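Local atomic coordinates of flagellar brake protein YcgR (PDB entry 5Y6G), a protein that acts as a flagellar brake, slowing the motor when bound to cyclic di-GMP, which its PilZ domain, the part described here, holds. Residues L36-M41 with Q113-I118; V64-W69 with F119-E124; H73-L78 with F103-P108; I79-R84 with P97-R102. One frame throughout, in Å; residues are numbered along the deposited sequence.

Contact 1: residues L36-M41 with Q113-I118; sequences LSLGGM and QLQRII. With C2E (9,9'-[(2R,3R,3aS,5S,7aR,9R,10R,10aS,12S,14aR)-3,5,10,12-tetrahydroxy-5,12-dioxidooctahydro-2H,7H-difuro[3,2-d:3',2'-j][1,3,7,9,2,8]tetraoxadiphosphacyclododecine-2,9-diyl]bis(2-amino-1,9-dihydro-6H-purin-6-one)), chain C.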
# COMPACT_ATOMS: atom_id res chain seq x y z
N LEU A 36 4.00 -3.37 3.30
CA LEU A 36 3.80 -2.51 4.45
C LEU A 36 4.98 -2.63 5.40
O LEU A 36 5.61 -3.69 5.51
CB LEU A 36 2.50 -2.85 5.18
CG LEU A 36 2.14 -2.00 6.40
CD1 LEU A 36 1.78 -0.57 5.99
CD2 LEU A 36 1.01 -2.64 7.19
N SER A 37 5.27 -1.53 6.08
CA SER A 37 6.29 -1.50 7.11
C SER A 37 5.92 -0.42 8.12
O SER A 37 4.92 0.30 7.95
CB SER A 37 7.68 -1.25 6.51
OG SER A 37 7.76 0.05 5.95
N LEU A 38 6.74 -0.29 9.16
CA LEU A 38 6.52 0.74 10.16
C LEU A 38 6.82 2.14 9.62
O LEU A 38 6.40 3.13 10.23
CB LEU A 38 7.39 0.47 11.39
CG LEU A 38 7.16 -0.86 12.11
CD1 LEU A 38 8.23 -1.08 13.17
CD2 LEU A 38 5.77 -0.91 12.73
N GLY A 39 7.52 2.24 8.50
CA GLY A 39 7.90 3.53 7.94
C GLY A 39 6.99 4.01 6.83
O GLY A 39 6.89 5.22 6.59
N GLY A 40 6.32 3.09 6.14
CA GLY A 40 5.44 3.49 5.06
C GLY A 40 4.75 2.30 4.43
O GLY A 40 4.59 1.24 5.05
N MET A 41 4.32 2.48 3.18
CA MET A 41 3.65 1.42 2.46
C MET A 41 3.79 1.64 0.96
O MET A 41 3.96 2.78 0.50
CB MET A 41 2.17 1.33 2.83
CG MET A 41 1.40 2.58 2.44
SD MET A 41 -0.34 2.43 2.86
CE MET A 41 -0.94 4.00 2.28
N GLN A 113 -0.71 0.12 15.80
CA GLN A 113 -1.56 -0.43 14.75
C GLN A 113 -0.74 -1.07 13.63
O GLN A 113 -1.09 -2.14 13.13
CB GLN A 113 -2.47 0.66 14.17
CG GLN A 113 -3.43 1.27 15.18
CD GLN A 113 -4.19 2.45 14.62
OE1 GLN A 113 -3.62 3.31 13.93
NE2 GLN A 113 -5.49 2.51 14.90
N LEU A 114 0.36 -0.42 13.23
CA LEU A 114 1.14 -0.93 12.11
C LEU A 114 1.77 -2.28 12.43
O LEU A 114 1.86 -3.16 11.57
CB LEU A 114 2.21 0.09 11.72
CG LEU A 114 1.68 1.33 11.00
CD1 LEU A 114 2.79 2.33 10.76
CD2 LEU A 114 1.02 0.94 9.68
N GLN A 115 2.23 -2.46 13.68
CA GLN A 115 2.74 -3.77 14.08
C GLN A 115 1.63 -4.81 14.11
O GLN A 115 1.85 -5.97 13.74
CB GLN A 115 3.43 -3.67 15.44
CG GLN A 115 4.93 -3.43 15.35
CD GLN A 115 5.65 -4.57 14.66
OE1 GLN A 115 5.16 -5.70 14.62
NE2 GLN A 115 6.82 -4.29 14.10
N ARG A 116 0.44 -4.41 14.56
CA ARG A 116 -0.70 -5.33 14.53
C ARG A 116 -0.94 -5.84 13.11
O ARG A 116 -1.10 -7.05 12.90
CB ARG A 116 -1.95 -4.62 15.06
CG ARG A 116 -2.96 -5.54 15.73
CD ARG A 116 -4.33 -4.89 15.82
NE ARG A 116 -4.31 -3.61 16.52
CZ ARG A 116 -5.34 -2.77 16.57
NH1 ARG A 116 -6.48 -3.08 15.96
NH2 ARG A 116 -5.23 -1.62 17.22
N ILE A 117 -0.97 -4.94 12.13
CA ILE A 117 -1.21 -5.33 10.75
C ILE A 117 -0.07 -6.21 10.24
O ILE A 117 -0.30 -7.20 9.53
CB ILE A 117 -1.39 -4.09 9.86
CG1 ILE A 117 -2.49 -3.18 10.43
CG2 ILE A 117 -1.71 -4.49 8.43
CD1 ILE A 117 -2.61 -1.86 9.70
N ILE A 118 1.17 -5.86 10.58
CA ILE A 118 2.33 -6.55 10.03
C ILE A 118 2.35 -8.01 10.46
O ILE A 118 2.57 -8.91 9.65
CB ILE A 118 3.63 -5.82 10.43
CG1 ILE A 118 3.79 -4.52 9.64
CG2 ILE A 118 4.84 -6.73 10.25
CD1 ILE A 118 4.99 -3.70 10.05
P1 C2E C . 12.74 7.83 1.17
O2P C2E C . 12.42 7.66 -0.40
O1P C2E C . 12.70 9.26 1.53
O5' C2E C . 11.65 7.02 2.04
C5' C2E C . 11.56 7.15 3.46
C4' C2E C . 10.71 6.03 4.06
O4' C2E C . 9.43 5.97 3.41
C3' C2E C . 11.34 4.65 3.83
O3' C2E C . 12.33 4.33 4.80
C2' C2E C . 10.11 3.74 3.97
O2' C2E C . 9.90 3.40 5.34
C1' C2E C . 8.96 4.62 3.45
N9 C2E C . 8.60 4.16 2.10
C8 C2E C . 8.78 4.84 0.93
N7 C2E C . 8.34 4.12 -0.06
C5 C2E C . 7.87 2.94 0.41
C6 C2E C . 7.28 1.80 -0.19
O6 C2E C . 7.11 1.73 -1.40
N1 C2E C . 6.91 0.78 0.61
C2 C2E C . 7.10 0.85 1.96
N2 C2E C . 6.71 -0.20 2.74
N3 C2E C . 7.64 1.91 2.53
C4 C2E C . 8.03 2.96 1.80
P11 C2E C . 13.44 3.19 4.54
O21 C2E C . 12.71 1.81 4.13
O11 C2E C . 14.23 2.97 5.77
O5A C2E C . 14.41 3.68 3.35
C5A C2E C . 15.21 4.85 3.48
C4A C2E C . 15.69 5.36 2.11
O4A C2E C . 16.32 4.31 1.38
C3A C2E C . 14.52 5.84 1.25
O3A C2E C . 14.20 7.21 1.48
C2A C2E C . 15.09 5.66 -0.17
O2A C2E C . 15.81 6.83 -0.55
C1A C2E C . 16.03 4.45 -0.02
N91 C2E C . 15.35 3.25 -0.51
C81 C2E C . 14.91 2.20 0.25
N71 C2E C . 14.36 1.30 -0.52
C51 C2E C . 14.40 1.72 -1.81
C61 C2E C . 13.97 1.17 -3.04
O61 C2E C . 13.41 0.08 -3.09
N11 C2E C . 14.18 1.88 -4.17
C21 C2E C . 14.81 3.09 -4.11
N21 C2E C . 15.01 3.79 -5.27
N31 C2E C . 15.22 3.61 -2.97
C41 C2E C . 15.04 2.97 -1.81

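Contact 2: residues V64-W69 with F119-E124; sequences VNMGQW and FSLERE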
# COMPACT_ATOMS: atom_id res chain seq x y z
N VAL A 64 -7.04 2.39 4.94
CA VAL A 64 -6.50 1.08 4.60
C VAL A 64 -7.45 0.03 5.16
O VAL A 64 -7.52 -0.17 6.38
CB VAL A 64 -5.08 0.89 5.15
CG1 VAL A 64 -4.54 -0.48 4.76
CG2 VAL A 64 -4.17 2.00 4.66
N ASN A 65 -8.17 -0.65 4.28
CA ASN A 65 -9.18 -1.63 4.66
C ASN A 65 -8.53 -3.01 4.66
O ASN A 65 -8.36 -3.63 3.61
CB ASN A 65 -10.37 -1.57 3.72
CG ASN A 65 -11.57 -2.34 4.24
OD1 ASN A 65 -11.43 -3.41 4.83
ND2 ASN A 65 -12.76 -1.79 4.03
N MET A 66 -8.16 -3.49 5.86
CA MET A 66 -7.49 -4.78 6.01
C MET A 66 -8.47 -5.93 6.25
O MET A 66 -8.12 -6.91 6.92
CB MET A 66 -6.47 -4.71 7.15
CG MET A 66 -5.34 -3.75 6.90
SD MET A 66 -4.45 -4.14 5.39
CE MET A 66 -3.98 -5.84 5.69
N GLY A 67 -9.69 -5.82 5.73
CA GLY A 67 -10.63 -6.93 5.83
C GLY A 67 -10.95 -7.27 7.28
O GLY A 67 -11.23 -6.39 8.10
N GLN A 68 -10.91 -8.57 7.60
CA GLN A 68 -11.25 -9.01 8.95
C GLN A 68 -10.37 -8.36 10.01
O GLN A 68 -10.79 -8.20 11.16
CB GLN A 68 -11.16 -10.53 9.05
CG GLN A 68 -9.78 -11.08 8.72
CD GLN A 68 -9.67 -12.57 8.94
OE1 GLN A 68 -10.56 -13.19 9.54
NE2 GLN A 68 -8.58 -13.16 8.47
N TRP A 69 -9.15 -7.98 9.64
CA TRP A 69 -8.21 -7.40 10.59
C TRP A 69 -8.55 -5.96 10.96
O TRP A 69 -7.94 -5.42 11.89
CB TRP A 69 -6.79 -7.49 10.03
CG TRP A 69 -6.45 -8.86 9.52
CD1 TRP A 69 -6.23 -9.22 8.22
CD2 TRP A 69 -6.31 -10.05 10.30
NE1 TRP A 69 -5.96 -10.57 8.14
CE2 TRP A 69 -6.00 -11.10 9.41
CE3 TRP A 69 -6.42 -10.34 11.66
CZ2 TRP A 69 -5.80 -12.41 9.84
CZ3 TRP A 69 -6.21 -11.64 12.09
CH2 TRP A 69 -5.90 -12.66 11.18
N PHE A 119 2.12 -8.26 11.75
CA PHE A 119 2.11 -9.64 12.23
C PHE A 119 0.96 -10.42 11.60
O PHE A 119 1.12 -11.60 11.26
CB PHE A 119 2.00 -9.68 13.76
CG PHE A 119 2.27 -11.03 14.34
CD1 PHE A 119 3.55 -11.40 14.72
CD2 PHE A 119 1.24 -11.95 14.52
CE1 PHE A 119 3.81 -12.64 15.26
CE2 PHE A 119 1.49 -13.19 15.06
CZ PHE A 119 2.77 -13.54 15.43
N SER A 120 -0.19 -9.78 11.43
CA SER A 120 -1.31 -10.44 10.76
C SER A 120 -0.94 -10.82 9.33
O SER A 120 -1.38 -11.85 8.81
CB SER A 120 -2.54 -9.55 10.78
OG SER A 120 -2.86 -9.14 12.10
N LEU A 121 -0.13 -9.98 8.67
CA LEU A 121 0.28 -10.29 7.30
C LEU A 121 1.31 -11.41 7.27
O LEU A 121 1.29 -12.26 6.37
CB LEU A 121 0.83 -9.03 6.63
CG LEU A 121 -0.20 -7.96 6.30
CD1 LEU A 121 0.48 -6.65 5.95
CD2 LEU A 121 -1.10 -8.41 5.16
N GLU A 122 2.22 -11.43 8.25
CA GLU A 122 3.19 -12.52 8.32
C GLU A 122 2.51 -13.85 8.61
O GLU A 122 2.79 -14.86 7.97
CB GLU A 122 4.24 -12.21 9.39
CG GLU A 122 5.10 -10.99 9.07
CD GLU A 122 5.85 -10.48 10.28
OE1 GLU A 122 5.32 -10.58 11.40
OE2 GLU A 122 6.98 -9.97 10.10
N ARG A 123 1.60 -13.86 9.59
CA ARG A 123 0.81 -15.06 9.86
C ARG A 123 0.06 -15.51 8.61
O ARG A 123 0.04 -16.69 8.26
CB ARG A 123 -0.16 -14.81 11.01
CG ARG A 123 -1.20 -15.90 11.19
CD ARG A 123 -2.58 -15.31 11.43
NE ARG A 123 -3.05 -14.57 10.26
CZ ARG A 123 -3.76 -15.11 9.27
NH1 ARG A 123 -4.09 -16.40 9.32
NH2 ARG A 123 -4.15 -14.37 8.24
N GLU A 124 -0.59 -14.56 7.93
CA GLU A 124 -1.34 -14.90 6.72
C GLU A 124 -0.42 -15.50 5.66
O GLU A 124 -0.63 -16.62 5.20
CB GLU A 124 -2.06 -13.65 6.19
CG GLU A 124 -2.83 -13.89 4.89
CD GLU A 124 -3.76 -12.74 4.57
OE1 GLU A 124 -4.10 -11.98 5.51
OE2 GLU A 124 -4.17 -12.58 3.40

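Contact 3: residues H73-L78 with F103-P108; sequences HFDAQL and FLNVSP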
# COMPACT_ATOMS: atom_id res chain seq x y z
N HIS A 73 -6.65 4.23 9.30
CA HIS A 73 -6.46 5.50 8.61
C HIS A 73 -5.11 6.08 9.00
O HIS A 73 -4.83 6.26 10.19
CB HIS A 73 -7.58 6.48 8.93
CG HIS A 73 -8.95 5.98 8.59
ND1 HIS A 73 -9.67 5.14 9.41
CD2 HIS A 73 -9.74 6.21 7.50
CE1 HIS A 73 -10.83 4.86 8.85
NE2 HIS A 73 -10.90 5.50 7.69
N PHE A 74 -4.27 6.36 8.01
CA PHE A 74 -2.91 6.83 8.24
C PHE A 74 -2.63 8.06 7.40
O PHE A 74 -3.05 8.15 6.24
CB PHE A 74 -1.88 5.74 7.89
CG PHE A 74 -2.02 4.49 8.69
CD1 PHE A 74 -2.42 3.31 8.09
CD2 PHE A 74 -1.76 4.49 10.05
CE1 PHE A 74 -2.55 2.15 8.82
CE2 PHE A 74 -1.89 3.33 10.79
CZ PHE A 74 -2.28 2.16 10.18
N ASP A 75 -1.90 9.01 7.99
CA ASP A 75 -1.33 10.08 7.20
C ASP A 75 -0.07 9.57 6.50
O ASP A 75 0.66 8.73 7.02
CB ASP A 75 -0.99 11.29 8.08
CG ASP A 75 -2.18 11.78 8.88
OD1 ASP A 75 -1.99 12.18 10.05
OD2 ASP A 75 -3.31 11.73 8.35
N ALA A 76 0.16 10.08 5.29
CA ALA A 76 1.31 9.64 4.52
C ALA A 76 1.66 10.68 3.47
O ALA A 76 0.81 11.49 3.07
CB ALA A 76 1.05 8.28 3.85
N GLN A 77 2.91 10.66 3.04
CA GLN A 77 3.40 11.48 1.94
C GLN A 77 3.76 10.58 0.77
O GLN A 77 4.51 9.61 0.94
CB GLN A 77 4.61 12.31 2.36
CG GLN A 77 5.26 13.07 1.21
CD GLN A 77 6.33 14.05 1.68
OE1 GLN A 77 6.10 15.25 1.74
NE2 GLN A 77 7.51 13.53 1.99
N LEU A 78 3.23 10.90 -0.40
CA LEU A 78 3.60 10.18 -1.61
C LEU A 78 5.03 10.52 -1.99
O LEU A 78 5.32 11.65 -2.40
CB LEU A 78 2.63 10.52 -2.74
CG LEU A 78 2.96 9.86 -4.08
CD1 LEU A 78 3.03 8.35 -3.92
CD2 LEU A 78 1.93 10.25 -5.12
N PHE A 103 4.81 7.16 5.90
CA PHE A 103 3.83 7.52 6.92
C PHE A 103 4.24 8.79 7.65
O PHE A 103 5.41 9.02 7.94
CB PHE A 103 3.68 6.37 7.92
CG PHE A 103 2.92 5.20 7.37
CD1 PHE A 103 1.80 5.41 6.58
CD2 PHE A 103 3.31 3.90 7.64
CE1 PHE A 103 1.09 4.35 6.07
CE2 PHE A 103 2.60 2.83 7.13
CZ PHE A 103 1.49 3.06 6.34
N LEU A 104 3.25 9.63 7.93
CA LEU A 104 3.44 10.88 8.65
C LEU A 104 2.73 10.82 10.00
O LEU A 104 1.77 10.07 10.19
CB LEU A 104 2.90 12.07 7.84
CG LEU A 104 3.47 12.30 6.44
CD1 LEU A 104 2.70 13.40 5.73
CD2 LEU A 104 4.95 12.65 6.51
N ASN A 105 3.22 11.62 10.94
CA ASN A 105 2.61 11.75 12.26
C ASN A 105 2.41 10.39 12.92
O ASN A 105 1.34 10.06 13.43
CB ASN A 105 1.28 12.51 12.17
CG ASN A 105 1.42 13.83 11.43
OD1 ASN A 105 2.43 14.53 11.56
ND2 ASN A 105 0.41 14.17 10.64
N VAL A 106 3.48 9.59 12.90
CA VAL A 106 3.42 8.24 13.46
C VAL A 106 3.57 8.31 14.97
O VAL A 106 4.68 8.20 15.50
CB VAL A 106 4.51 7.34 12.84
CG1 VAL A 106 4.33 5.90 13.30
CG2 VAL A 106 4.49 7.44 11.33
N SER A 107 2.46 8.49 15.67
CA SER A 107 2.46 8.49 17.12
C SER A 107 2.75 7.09 17.63
O SER A 107 2.77 6.12 16.86
CB SER A 107 1.13 9.01 17.66
OG SER A 107 0.06 8.18 17.24
N PRO A 108 2.98 6.94 18.94
CA PRO A 108 3.23 5.59 19.48
C PRO A 108 2.07 4.64 19.26
O PRO A 108 2.29 3.43 19.11
CB PRO A 108 3.48 5.85 20.97
CG PRO A 108 2.79 7.16 21.24
CD PRO A 108 2.97 7.96 19.99
O HOH W 1 -0.62 8.70 10.44

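Contact 4: residues I79-R84 with P97-R102; sequences ISISER and PRLSFR. With C2E (9,9'-[(2R,3R,3aS,5S,7aR,9R,10R,10aS,12S,14aR)-3,5,10,12-tetrahydroxy-5,12-dioxidooctahydro-2H,7H-difuro[3,2-d:3',2'-j][1,3,7,9,2,8]tetraoxadiphosphacyclododecine-2,9-diyl]bis(2-amino-1,9-dihydro-6H-purin-6-one)), chain C.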
# COMPACT_ATOMS: atom_id res chain seq x y z
N ILE A 79 5.93 9.55 -1.86
CA ILE A 79 7.35 9.80 -2.10
C ILE A 79 7.76 9.54 -3.54
O ILE A 79 8.61 10.26 -4.08
CB ILE A 79 8.21 8.95 -1.13
CG1 ILE A 79 7.97 9.39 0.31
CG2 ILE A 79 9.68 9.07 -1.49
CD1 ILE A 79 8.28 10.86 0.55
N SER A 80 7.19 8.53 -4.19
CA SER A 80 7.64 8.17 -5.53
C SER A 80 6.54 7.43 -6.28
O SER A 80 5.82 6.62 -5.70
CB SER A 80 8.90 7.31 -5.47
OG SER A 80 9.46 7.13 -6.76
N ILE A 81 6.42 7.73 -7.57
CA ILE A 81 5.56 6.99 -8.49
C ILE A 81 6.47 6.25 -9.46
O ILE A 81 7.22 6.87 -10.22
CB ILE A 81 4.59 7.91 -9.25
CG1 ILE A 81 3.74 8.72 -8.27
CG2 ILE A 81 3.70 7.09 -10.18
CD1 ILE A 81 2.81 9.70 -8.95
N SER A 82 6.41 4.92 -9.44
CA SER A 82 7.23 4.11 -10.33
C SER A 82 6.37 3.19 -11.17
O SER A 82 5.14 3.27 -11.14
CB SER A 82 8.27 3.31 -9.53
OG SER A 82 7.64 2.49 -8.57
N GLU A 83 7.00 2.30 -11.94
CA GLU A 83 6.31 1.40 -12.84
C GLU A 83 6.49 -0.04 -12.38
O GLU A 83 7.62 -0.49 -12.17
CB GLU A 83 6.82 1.55 -14.27
CG GLU A 83 6.53 2.90 -14.90
CD GLU A 83 6.93 2.96 -16.35
OE1 GLU A 83 7.98 2.37 -16.70
OE2 GLU A 83 6.19 3.57 -17.15
N ARG A 84 5.38 -0.75 -12.21
CA ARG A 84 5.40 -2.19 -11.99
C ARG A 84 5.00 -2.89 -13.27
O ARG A 84 3.99 -2.53 -13.89
CB ARG A 84 4.47 -2.60 -10.85
CG ARG A 84 4.29 -4.10 -10.75
CD ARG A 84 3.61 -4.51 -9.47
NE ARG A 84 3.24 -5.92 -9.49
CZ ARG A 84 2.15 -6.39 -10.09
NH1 ARG A 84 1.31 -5.56 -10.70
NH2 ARG A 84 1.89 -7.69 -10.07
N PRO A 97 0.97 1.93 -12.42
CA PRO A 97 1.72 2.80 -11.50
C PRO A 97 1.90 2.17 -10.13
O PRO A 97 0.97 1.59 -9.56
CB PRO A 97 0.85 4.06 -11.42
CG PRO A 97 -0.13 3.96 -12.55
CD PRO A 97 -0.34 2.50 -12.78
N ARG A 98 3.12 2.30 -9.60
CA ARG A 98 3.46 1.84 -8.26
C ARG A 98 3.69 3.06 -7.37
O ARG A 98 4.47 3.95 -7.72
CB ARG A 98 4.70 0.95 -8.29
CG ARG A 98 5.46 0.85 -6.97
CD ARG A 98 4.63 0.15 -5.89
NE ARG A 98 5.31 0.17 -4.59
CZ ARG A 98 6.29 -0.65 -4.25
NH1 ARG A 98 6.72 -1.56 -5.12
NH2 ARG A 98 6.85 -0.57 -3.05
N LEU A 99 3.02 3.08 -6.22
CA LEU A 99 3.10 4.20 -5.30
C LEU A 99 3.96 3.82 -4.10
O LEU A 99 3.88 2.70 -3.59
CB LEU A 99 1.70 4.63 -4.84
CG LEU A 99 0.67 4.92 -5.93
CD1 LEU A 99 -0.66 5.37 -5.32
CD2 LEU A 99 1.17 5.97 -6.92
N SER A 100 4.79 4.76 -3.67
CA SER A 100 5.63 4.59 -2.49
C SER A 100 5.32 5.70 -1.50
O SER A 100 5.57 6.87 -1.79
CB SER A 100 7.11 4.59 -2.88
OG SER A 100 7.41 3.48 -3.71
N PHE A 101 4.77 5.33 -0.35
CA PHE A 101 4.36 6.27 0.67
C PHE A 101 5.30 6.23 1.87
O PHE A 101 5.88 5.18 2.19
CB PHE A 101 2.94 5.99 1.17
CG PHE A 101 1.88 6.26 0.15
CD1 PHE A 101 1.36 7.54 0.02
CD2 PHE A 101 1.41 5.24 -0.66
CE1 PHE A 101 0.37 7.80 -0.91
CE2 PHE A 101 0.43 5.49 -1.59
CZ PHE A 101 -0.10 6.77 -1.72
N ARG A 102 5.44 7.37 2.53
CA ARG A 102 6.05 7.47 3.84
C ARG A 102 4.99 7.93 4.83
O ARG A 102 4.35 8.96 4.62
CB ARG A 102 7.24 8.44 3.84
CG ARG A 102 7.83 8.69 5.22
CD ARG A 102 9.00 9.69 5.21
NE ARG A 102 8.61 11.04 4.82
CZ ARG A 102 8.37 12.05 5.67
NH1 ARG A 102 8.49 11.85 6.97
NH2 ARG A 102 8.03 13.24 5.21
P1 C2E C . 12.74 7.83 1.17
O2P C2E C . 12.42 7.66 -0.40
O1P C2E C . 12.70 9.26 1.53
O5' C2E C . 11.65 7.02 2.04
C5' C2E C . 11.56 7.15 3.46
C4' C2E C . 10.71 6.03 4.06
O4' C2E C . 9.43 5.97 3.41
C3' C2E C . 11.34 4.65 3.83
O3' C2E C . 12.33 4.33 4.80
C2' C2E C . 10.11 3.74 3.97
O2' C2E C . 9.90 3.40 5.34
C1' C2E C . 8.96 4.62 3.45
N9 C2E C . 8.60 4.16 2.10
C8 C2E C . 8.78 4.84 0.93
N7 C2E C . 8.34 4.12 -0.06
C5 C2E C . 7.87 2.94 0.41
C6 C2E C . 7.28 1.80 -0.19
O6 C2E C . 7.11 1.73 -1.40
N1 C2E C . 6.91 0.78 0.61
C2 C2E C . 7.10 0.85 1.96
N2 C2E C . 6.71 -0.20 2.74
N3 C2E C . 7.64 1.91 2.53
C4 C2E C . 8.03 2.96 1.80
P11 C2E C . 13.44 3.19 4.54
O21 C2E C . 12.71 1.81 4.13
O11 C2E C . 14.23 2.97 5.77
O5A C2E C . 14.41 3.68 3.35
C5A C2E C . 15.21 4.85 3.48
C4A C2E C . 15.69 5.36 2.11
O4A C2E C . 16.32 4.31 1.38
C3A C2E C . 14.52 5.84 1.25
O3A C2E C . 14.20 7.21 1.48
C2A C2E C . 15.09 5.66 -0.17
O2A C2E C . 15.81 6.83 -0.55
C1A C2E C . 16.03 4.45 -0.02
N91 C2E C . 15.35 3.25 -0.51
C81 C2E C . 14.91 2.20 0.25
N71 C2E C . 14.36 1.30 -0.52
C51 C2E C . 14.40 1.72 -1.81
C61 C2E C . 13.97 1.17 -3.04
O61 C2E C . 13.41 0.08 -3.09
N11 C2E C . 14.18 1.88 -4.17
C21 C2E C . 14.81 3.09 -4.11
N21 C2E C . 15.01 3.79 -5.27
N31 C2E C . 15.22 3.61 -2.97
C41 C2E C . 15.04 2.97 -1.81
O HOH W 2 6.93 3.92 -6.27

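Contact 1: residues L36-M41 with Q113-I118
The D/NxSxxG motif of the PilZ domain runs here from Asp35 to Gly40, and its two leucines, Leu36 and Leu38, pack on the side of helix 108-129 that carries Leu114, Ile117 and Ile118. No hydrogen bond joins the two segments. Leu36 has CG opposite its backbone N (chi1 -179°), which sends both methyls to the helix. CD2 of Leu36 meets Ile117 CG2 at 3.5 Å, the two side chains crossing at about a right angle. Leu36 CD1 lies 4.1 Å from Leu114 CD2. Leu38 starts from the loop, and its end turns in to the helix. Leu38 CD2 sits 3.8 Å from Leu114 CB and 3.9 Å from Ile118 CD1. Leu38 CD1 comes within 3.6 Å of the amide nitrogen NE2 of the exposed Gln115. With a serine at Leu38, Leu114 CB and Ile118 CD1 would probably lose part of their cover, and the Gln115 amide would be likely to turn more freely. Ser37 directs its CB away from the helix, toward cyclic di-GMP. Its OG weakly accepts from the backbone N of Gly39 and of Gly40. It also takes a weak bond from the guanine, whose N2 is 3.4 Å from Ser37 OG. A side chain at either glycine would run into the ligand sugar: Gly39 CA already lies 3.3 Å from the ribose hydroxyl O2'.

Contact 2: residues V64-W69 with F119-E124
Trp69 meets Ser120 by a CH-pi contact: Ser120 CB stands over the six-membered ring, 4.0 Å from its centroid and 17° off the normal. Ser120 OG is hydrogen-bonded to Arg116 O of the same helix. The opposite face of the indole carries Gln68 NE2, set toward the rim. Charged groups gather at the ring edge. The Arg123 guanidinium presents a face to Trp69 CZ2, with the two planes 44° apart. The carboxylate oxygen Glu124 OE1 approaches Trp69 NE1 at 3.5 Å without a hydrogen bond; OE1 has its bond with Tyr17 OH. Glu124 OE1 also forms a long salt bridge with Arg123 NH2, at 3.6 Å. The contact thus joins the C-terminal helix 108-129 to the hairpin turn between strands 58-65 and 71-87 of the PilZ beta-barrel. An Asx turn shapes this loop, Asn65 OD1 accepting from Gly67 N at 3.1 Å in the carbonyl plane. Apolar packing lies deeper. Met66, bent at chi2 and chi3, brings its methyl CE to 3.9 Å from Leu121 CD2, and the two side chains cross at about a right angle.

Contact 3: residues H73-L78 with F103-P108
Leu104, Phe103 and Asp75 carry the end of the antiparallel beta hairpin formed by strands 71-87 and 93-104. Leu104 N donates to Asp75 O at 2.9 Å. The return link is made by water: one molecule donates to Leu104 O and accepts from Asp75 N, at 2.8 Å from Asp75 N. The Leu104 side chain lies across the backbone of the partner strand, its CD1 3.7 Å from Ala76 C and 4.0 Å from Gln77 CB. Phe103 goes to the other face of the sheet, together with Ala76. Its ring meets Phe74 obliquely, centroids 5.1 Å apart and planes at 45°, with Phe103 CE1 3.8 Å from Phe74 CB. Asp75 O lies at the edge of the Phe103 ring. Leu114 of helix 108-129 touches both phenylalanines. Asp75 spreads its carboxylate between two amides. OD2 is hydrogen-bonded to Gln61 NE2 on the neighbouring strand. With CG opposite the carbonyl carbon (chi1 -54°), Asp75 brings OD1 to Asn105 ND2, from which it accepts at 3.2 Å; the bond lies in the amide plane but reaches OD1 from above the carboxylate, the two planes being 83° apart.

Contact 4: residues I79-R84 with P97-R102
Ser82 and Arg98 exchange two backbone hydrogen bonds, Arg98 N to Ser82 O at 2.7 Å and Ser82 N to Arg98 O at 2.8 Å. Further along, Ser100 N donates to Ser80 O, and Ser100 O accepts from Ile79 N at 2.7 Å and weakly from Ser80 N. From the face of the sheet that also carries Ser80 and Ser82, Arg98 and Ser100 reach a guanine of cyclic di-GMP. Both grip its O6, Arg98 NH2 at 2.8 Å and Ser100 OG at 2.9 Å. Arg98 bends at chi2 (66°), which takes its end away from the partner strand; its NE then donates to Leu99 O at 3.1 Å. NH1 forms a salt bridge to a phosphate oxygen of a second cyclic di-GMP. Putting a leucine at Arg98 would probably leave O6 with one grip fewer and that phosphate without this positive mate. A water ties Ser80 O, Ser82 OG, Arg98 O and Ser100 OG together. Packing follows outside these bonds. Ile81 CG1 lies beside Leu99 CD2 at 4.0 Å on the opposite face of the sheet. Ile79 CG1 rests 3.7 Å from Arg102 CB, which also touches the ligand sugar. Ile79 and Ser80 both facing Ser100 make a classic beta bulge in the antiparallel hairpin that forms one wall of the PilZ cyclic di-GMP site.

From the N terminus, segment 36-41 comes first; contact 1 closes the long loop from it to helix 108-129. Segment 64-69 follows and meets the same helix further along, at 119-124, so contacts 1 and 2 cross. Strands 71-87 and 93-104 lie between. Contact 4 closes the shorter loop of this hairpin, and contact 3 encloses it; both nest inside contacts 1 and 2. Backbone pairing within the sheet links them: Gly39 O faces Phe103 N, and Met41 O faces Phe101 N. Leu114 touches Phe103, while Ile117 touches Met66. Contacts 1 and 4 share a ligand. Contacts 2 and 4 lie on opposite sides of the chain's centre.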